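Side-chain contacts in aspartate aminotransferase (PDB 3NRA), which probably catalyses transfer of the amino group of L-aspartate to 2-oxoglutarate, giving oxaloacetate and L-glutamate, with pyridoxal 5'-phosphate as cofactor: residues R78-L81 against G82-D85; R223-Y226 against A227-Y231; S256-G259 against Y260-G263. All blocks are in the same frame, centred on the assembly; numbering follows the deposited sequence.

How the contacts relate
All three contacts are local and follow one another along the chain of this PLP-dependent aminotransferase. Contact 3 is the one at the active site: R261 reaches the phosphate of the modified lysine at position 253, and the second subunit packs against the same segment. Contact 1 starts helix 81-95, and its centre is about 17 Å from that of contact 3; the nearest atoms are about 7 Å apart. Contact 2 is a surface turn between strands 214-218 and 245-249. Its centre is about 22 Å from the centre of contact 3 and about 28 Å from that of contact 1. Contacts 1 and 3 are tied to adjacent strands, 105-108 and 263-267, of the seven-stranded sheet.

Contact 1 (R78-L81 against G82-D85); sequences RGDL and GIRD
The carbonyl oxygen G79 O is gripped by two nitrogens of R84. R84 NE and R84 NH2 each donate to G79 O over 3.0 Å. The guanidinium turns its side to the oxygen, which lies close to its plane. NH2 comes in nearly along the C=O axis, at 163°, while NE sits above the carbonyl plane. The R84 chain is bent at chi3 (-76°), which folds the group back over the loop.

R78 lies over one face of this guanidinium. R78 CG is 3.4 Å from R84 CZ, so aliphatic carbon covers the flat group. On the opposite face L81 CD1 stands 3.6 Å from R84 NH2. The charge of R84 is further met by a salt bridge to E76, and its NH1 donates to A101 O. R78 sends its own guanidinium away, to R102 O and E276.

The loop ends in an N-capped helix, 81-95. D80 is the N-cap residue, and its OD1 accepts from I83 N at 2.9 Å through the anti lone pair. The D80 CG is anti to the backbone N (chi1 179°), which swings the carboxylate over the first turn. I83 CD1 packs on D80 CB at 3.8 Å, the two side chains crossing at about a right angle. R84 N bonds to D80 O, and D85 N bonds to L81 O at 2.9 Å.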
# COMPACT_ATOMS: atom_id res chain seq x y z
N ARG B 78 -11.34 4.39 -3.39
CA ARG B 78 -11.91 3.02 -3.20
C ARG B 78 -11.84 2.09 -4.44
O ARG B 78 -12.16 0.91 -4.34
CB ARG B 78 -13.35 3.11 -2.71
CG ARG B 78 -14.35 3.61 -3.70
CD ARG B 78 -15.71 3.87 -3.04
NE ARG B 78 -15.68 5.02 -2.14
CZ ARG B 78 -16.77 5.61 -1.62
NH1 ARG B 78 -18.01 5.15 -1.89
NH2 ARG B 78 -16.62 6.67 -0.82
N GLY B 79 -11.47 2.65 -5.59
CA GLY B 79 -11.20 1.87 -6.79
C GLY B 79 -12.06 2.33 -7.93
O GLY B 79 -13.12 2.90 -7.72
N ASP B 80 -11.61 2.06 -9.15
CA ASP B 80 -12.35 2.38 -10.37
C ASP B 80 -13.84 1.94 -10.29
O ASP B 80 -14.15 0.79 -9.98
CB ASP B 80 -11.64 1.76 -11.59
CG ASP B 80 -12.38 2.05 -12.91
OD1 ASP B 80 -13.45 1.43 -13.18
OD2 ASP B 80 -11.91 2.90 -13.67
N LEU B 81 -14.74 2.89 -10.52
CA LEU B 81 -16.18 2.64 -10.41
C LEU B 81 -16.68 1.57 -11.39
O LEU B 81 -17.36 0.65 -11.01
CB LEU B 81 -16.96 3.94 -10.64
CG LEU B 81 -18.49 3.91 -10.41
CD1 LEU B 81 -18.83 3.54 -8.95
CD2 LEU B 81 -19.10 5.29 -10.79
N GLY B 82 -16.32 1.71 -12.66
CA GLY B 82 -16.69 0.72 -13.67
C GLY B 82 -16.28 -0.72 -13.31
O GLY B 82 -17.03 -1.66 -13.51
N ILE B 83 -15.10 -0.87 -12.70
CA ILE B 83 -14.57 -2.18 -12.35
C ILE B 83 -15.30 -2.70 -11.10
O ILE B 83 -15.68 -3.87 -11.02
CB ILE B 83 -13.02 -2.14 -12.18
CG1 ILE B 83 -12.37 -1.79 -13.53
CG2 ILE B 83 -12.47 -3.50 -11.71
CD1 ILE B 83 -10.93 -1.46 -13.46
N ARG B 84 -15.56 -1.83 -10.15
CA ARG B 84 -16.39 -2.23 -9.01
C ARG B 84 -17.79 -2.72 -9.42
O ARG B 84 -18.25 -3.76 -8.96
CB ARG B 84 -16.49 -1.11 -8.00
CG ARG B 84 -15.30 -1.04 -7.11
CD ARG B 84 -15.51 -0.07 -6.02
NE ARG B 84 -15.37 1.30 -6.50
CZ ARG B 84 -16.22 2.32 -6.28
NH1 ARG B 84 -17.34 2.18 -5.56
NH2 ARG B 84 -15.91 3.52 -6.77
N ASP B 85 -18.43 -1.99 -10.34
CA ASP B 85 -19.71 -2.40 -10.90
C ASP B 85 -19.66 -3.75 -11.65
O ASP B 85 -20.62 -4.50 -11.60
CB ASP B 85 -20.27 -1.31 -11.83
CG ASP B 85 -20.76 -0.07 -11.07
OD1 ASP B 85 -21.00 -0.16 -9.83
OD2 ASP B 85 -20.93 0.99 -11.73

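Contact 2 (R223-Y226 against A227-Y231); sequences RLRY and AGASY
R225 starts out extended, with CG anti to its own N (chi1 176°) and the next torsion extended as well, and then bends at chi3 (55°). The straight part carries the chain across to A229 and Y231. The bend brings the guanidinium round to A229 O. R225 NH1 donates to A229 O over 3.0 Å, nearly in line with the C=O bond. The oxygen lies at the edge of the guanidinium, near its plane. This bond uses one N-H of the group. R225 is exposed and touches a crystal neighbour, so crystal packing may influence its pose.

The aliphatic part of R225 does the rest of the touching. R225 CD rests on Y231 CB at 3.7 Å, and R225 CG is 4.0 Å from A229 CB. Only the root of Y231 takes part. Its ring leads away, to a hydrogen bond from OH to N187 O and an edge-to-face contact with H233.

Y226 also meets the second segment through its base and backbone. Y226 O accepts from A229 N at 2.9 Å, and A229 CB lies 3.2 Å from Y226 O. The phenol is buried elsewhere: its OH bonds to G337 O, and the ring touches helix 304-324. That fixes one end of the turn in the protein, while A227 and G228 at its corner are exposed. A227 N is held by Q313 from that helix. G228 takes the third position of the turn with a positive phi, which glycine adopts readily.

The R225 side chain links the residue before the turn to A229 at its end. The bond from A229 N back to Y226 O closes a type II beta turn, Y226 to A229, in the surface loop that joins strands 214-218 and 245-249.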
# COMPACT_ATOMS: atom_id res chain seq x y z
N ARG B 223 -11.03 -19.73 -3.94
CA ARG B 223 -11.38 -20.13 -5.30
C ARG B 223 -10.64 -21.40 -5.79
O ARG B 223 -11.13 -22.12 -6.68
CB ARG B 223 -11.11 -18.99 -6.27
CG ARG B 223 -11.90 -19.09 -7.52
CD ARG B 223 -11.61 -17.95 -8.46
NE ARG B 223 -12.28 -18.18 -9.72
CZ ARG B 223 -12.01 -17.56 -10.86
NH1 ARG B 223 -11.09 -16.61 -10.92
NH2 ARG B 223 -12.69 -17.86 -11.94
N LEU B 224 -9.46 -21.67 -5.23
CA LEU B 224 -8.70 -22.85 -5.63
C LEU B 224 -9.16 -24.03 -4.79
O LEU B 224 -8.44 -24.50 -3.95
CB LEU B 224 -7.20 -22.62 -5.48
CG LEU B 224 -6.33 -23.63 -6.24
CD1 LEU B 224 -6.22 -23.18 -7.71
CD2 LEU B 224 -4.94 -23.79 -5.60
N ARG B 225 -10.37 -24.51 -5.07
CA ARG B 225 -11.07 -25.48 -4.20
C ARG B 225 -11.03 -26.85 -4.86
O ARG B 225 -11.42 -26.99 -6.01
CB ARG B 225 -12.53 -25.03 -3.96
CG ARG B 225 -13.40 -26.02 -3.13
CD ARG B 225 -14.84 -25.49 -2.87
NE ARG B 225 -15.54 -25.13 -4.11
CZ ARG B 225 -16.13 -25.98 -4.96
NH1 ARG B 225 -16.18 -27.29 -4.72
NH2 ARG B 225 -16.68 -25.51 -6.07
N TYR B 226 -10.52 -27.85 -4.14
CA TYR B 226 -10.28 -29.15 -4.73
C TYR B 226 -11.57 -29.96 -4.90
O TYR B 226 -12.56 -29.73 -4.20
CB TYR B 226 -9.21 -29.92 -3.92
CG TYR B 226 -7.87 -29.22 -4.00
CD1 TYR B 226 -7.23 -29.07 -5.23
CD2 TYR B 226 -7.33 -28.58 -2.89
CE1 TYR B 226 -6.04 -28.36 -5.33
CE2 TYR B 226 -6.15 -27.88 -2.98
CZ TYR B 226 -5.51 -27.76 -4.21
OH TYR B 226 -4.36 -27.06 -4.31
N ALA B 227 -11.56 -30.84 -5.89
CA ALA B 227 -12.76 -31.62 -6.25
C ALA B 227 -13.23 -32.42 -5.04
O ALA B 227 -12.44 -33.09 -4.39
CB ALA B 227 -12.47 -32.56 -7.42
N GLY B 228 -14.50 -32.28 -4.69
CA GLY B 228 -15.03 -32.95 -3.51
C GLY B 228 -14.69 -32.25 -2.19
O GLY B 228 -14.87 -32.84 -1.10
N ALA B 229 -14.22 -31.00 -2.26
CA ALA B 229 -14.15 -30.17 -1.07
C ALA B 229 -15.38 -29.27 -1.05
O ALA B 229 -15.80 -28.76 -2.08
CB ALA B 229 -12.88 -29.35 -1.06
N SER B 230 -15.98 -29.11 0.13
CA SER B 230 -17.01 -28.14 0.34
C SER B 230 -16.37 -26.82 0.80
O SER B 230 -15.22 -26.79 1.24
CB SER B 230 -18.02 -28.65 1.39
OG SER B 230 -17.59 -28.29 2.71
N TYR B 231 -17.11 -25.73 0.65
CA TYR B 231 -16.72 -24.42 1.16
C TYR B 231 -17.95 -23.64 1.52
O TYR B 231 -18.90 -23.56 0.73
CB TYR B 231 -15.89 -23.64 0.13
CG TYR B 231 -15.27 -22.40 0.68
CD1 TYR B 231 -16.00 -21.21 0.78
CD2 TYR B 231 -13.99 -22.42 1.20
CE1 TYR B 231 -15.45 -20.06 1.32
CE2 TYR B 231 -13.43 -21.29 1.76
CZ TYR B 231 -14.17 -20.11 1.82
OH TYR B 231 -13.59 -18.98 2.36

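Contact 3 (S256-G259 against Y260-G263); sequences SLSG and YRLG
The Y260 ring turns its edge to L257. Its CD2 is 4.1 Å from L257 CB, and L257 O lies near the ring plane, also at the edge. CG of Y260 is anti to the carbonyl carbon (chi1 -67°), which sets the ring beside the turn of backbone that precedes it. The backbone follows the same course: Y260 N donates to L257 O over 2.9 Å. A water also donates to L257 O, at 2.8 Å, and accepts from L262 N, so it bridges the two segments.

The ring also touches F59 of helix 58-68. It meets Y289 of the second subunit edge to face, and packs on F62 of that subunit. An alanine here would remove the ring and would probably open a gap beside L257, leaving Y289 of the second subunit without this edge-to-face partner.

R261 turns the edge of its guanidinium, not a face, to S258 OG. Its chain bends at chi2 and chi3, and this folds the group back beside S258. R261 NH2 makes a weak bond to S258 OG over 3.2 Å, with the hydroxyl oxygen in the plane of the group.

R261 NH1 donates to the phosphate oxygen OP3 of the modified lysine at position 253, so this turn supplies part of the cofactor phosphate site. R261 NE is buried, with no partner in the model. The guanidinium probably helps to balance the phosphate charge. The phosphate bond probably holds the group in place, with the weak bond to S258 OG adding little.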
# COMPACT_ATOMS: atom_id res chain seq x y z
N SER B 256 -2.55 -16.16 -9.98
CA SER B 256 -1.14 -15.83 -10.18
C SER B 256 -0.93 -14.36 -10.59
O SER B 256 -0.01 -14.04 -11.32
CB SER B 256 -0.49 -16.80 -11.20
OG SER B 256 -0.32 -18.09 -10.62
N LEU B 257 -1.79 -13.46 -10.08
CA LEU B 257 -1.68 -12.02 -10.41
C LEU B 257 -0.97 -11.21 -9.30
O LEU B 257 -1.04 -9.98 -9.29
CB LEU B 257 -3.05 -11.43 -10.71
CG LEU B 257 -3.86 -12.06 -11.84
CD1 LEU B 257 -5.03 -11.16 -12.19
CD2 LEU B 257 -3.01 -12.28 -13.05
N SER B 258 -0.25 -11.90 -8.40
CA SER B 258 0.40 -11.20 -7.27
C SER B 258 1.21 -9.99 -7.74
O SER B 258 1.12 -8.96 -7.14
CB SER B 258 1.32 -12.15 -6.48
OG SER B 258 1.93 -11.47 -5.38
N GLY B 259 1.89 -10.10 -8.88
CA GLY B 259 2.76 -9.02 -9.39
C GLY B 259 2.06 -7.70 -9.71
O GLY B 259 2.69 -6.66 -9.78
N TYR B 260 0.73 -7.78 -9.92
CA TYR B 260 -0.10 -6.58 -10.14
C TYR B 260 -0.55 -5.91 -8.84
O TYR B 260 -0.90 -4.76 -8.85
CB TYR B 260 -1.30 -6.93 -11.02
CG TYR B 260 -0.93 -7.31 -12.46
CD1 TYR B 260 -0.66 -6.34 -13.41
CD2 TYR B 260 -0.93 -8.63 -12.87
CE1 TYR B 260 -0.32 -6.69 -14.75
CE2 TYR B 260 -0.61 -8.99 -14.21
CZ TYR B 260 -0.31 -8.01 -15.13
OH TYR B 260 0.00 -8.35 -16.44
N ARG B 261 -0.53 -6.66 -7.72
CA ARG B 261 -0.84 -6.14 -6.37
C ARG B 261 -2.33 -5.65 -6.22
O ARG B 261 -2.60 -4.45 -6.06
CB ARG B 261 0.16 -5.06 -5.96
CG ARG B 261 0.22 -4.79 -4.39
CD ARG B 261 1.43 -5.45 -3.75
NE ARG B 261 1.43 -6.89 -3.97
CZ ARG B 261 0.81 -7.79 -3.21
NH1 ARG B 261 0.21 -7.45 -2.08
NH2 ARG B 261 0.81 -9.05 -3.60
N LEU B 262 -3.28 -6.61 -6.22
CA LEU B 262 -4.70 -6.32 -6.19
C LEU B 262 -5.41 -7.18 -5.19
O LEU B 262 -5.11 -8.36 -5.05
CB LEU B 262 -5.33 -6.53 -7.59
CG LEU B 262 -4.75 -5.63 -8.66
CD1 LEU B 262 -5.01 -6.23 -10.02
CD2 LEU B 262 -5.33 -4.20 -8.54
N GLY B 263 -6.33 -6.57 -4.44
CA GLY B 263 -7.23 -7.29 -3.58
C GLY B 263 -8.51 -6.55 -3.51
O GLY B 263 -8.61 -5.42 -4.01
O HOH W 1 -2.97 -9.27 -7.34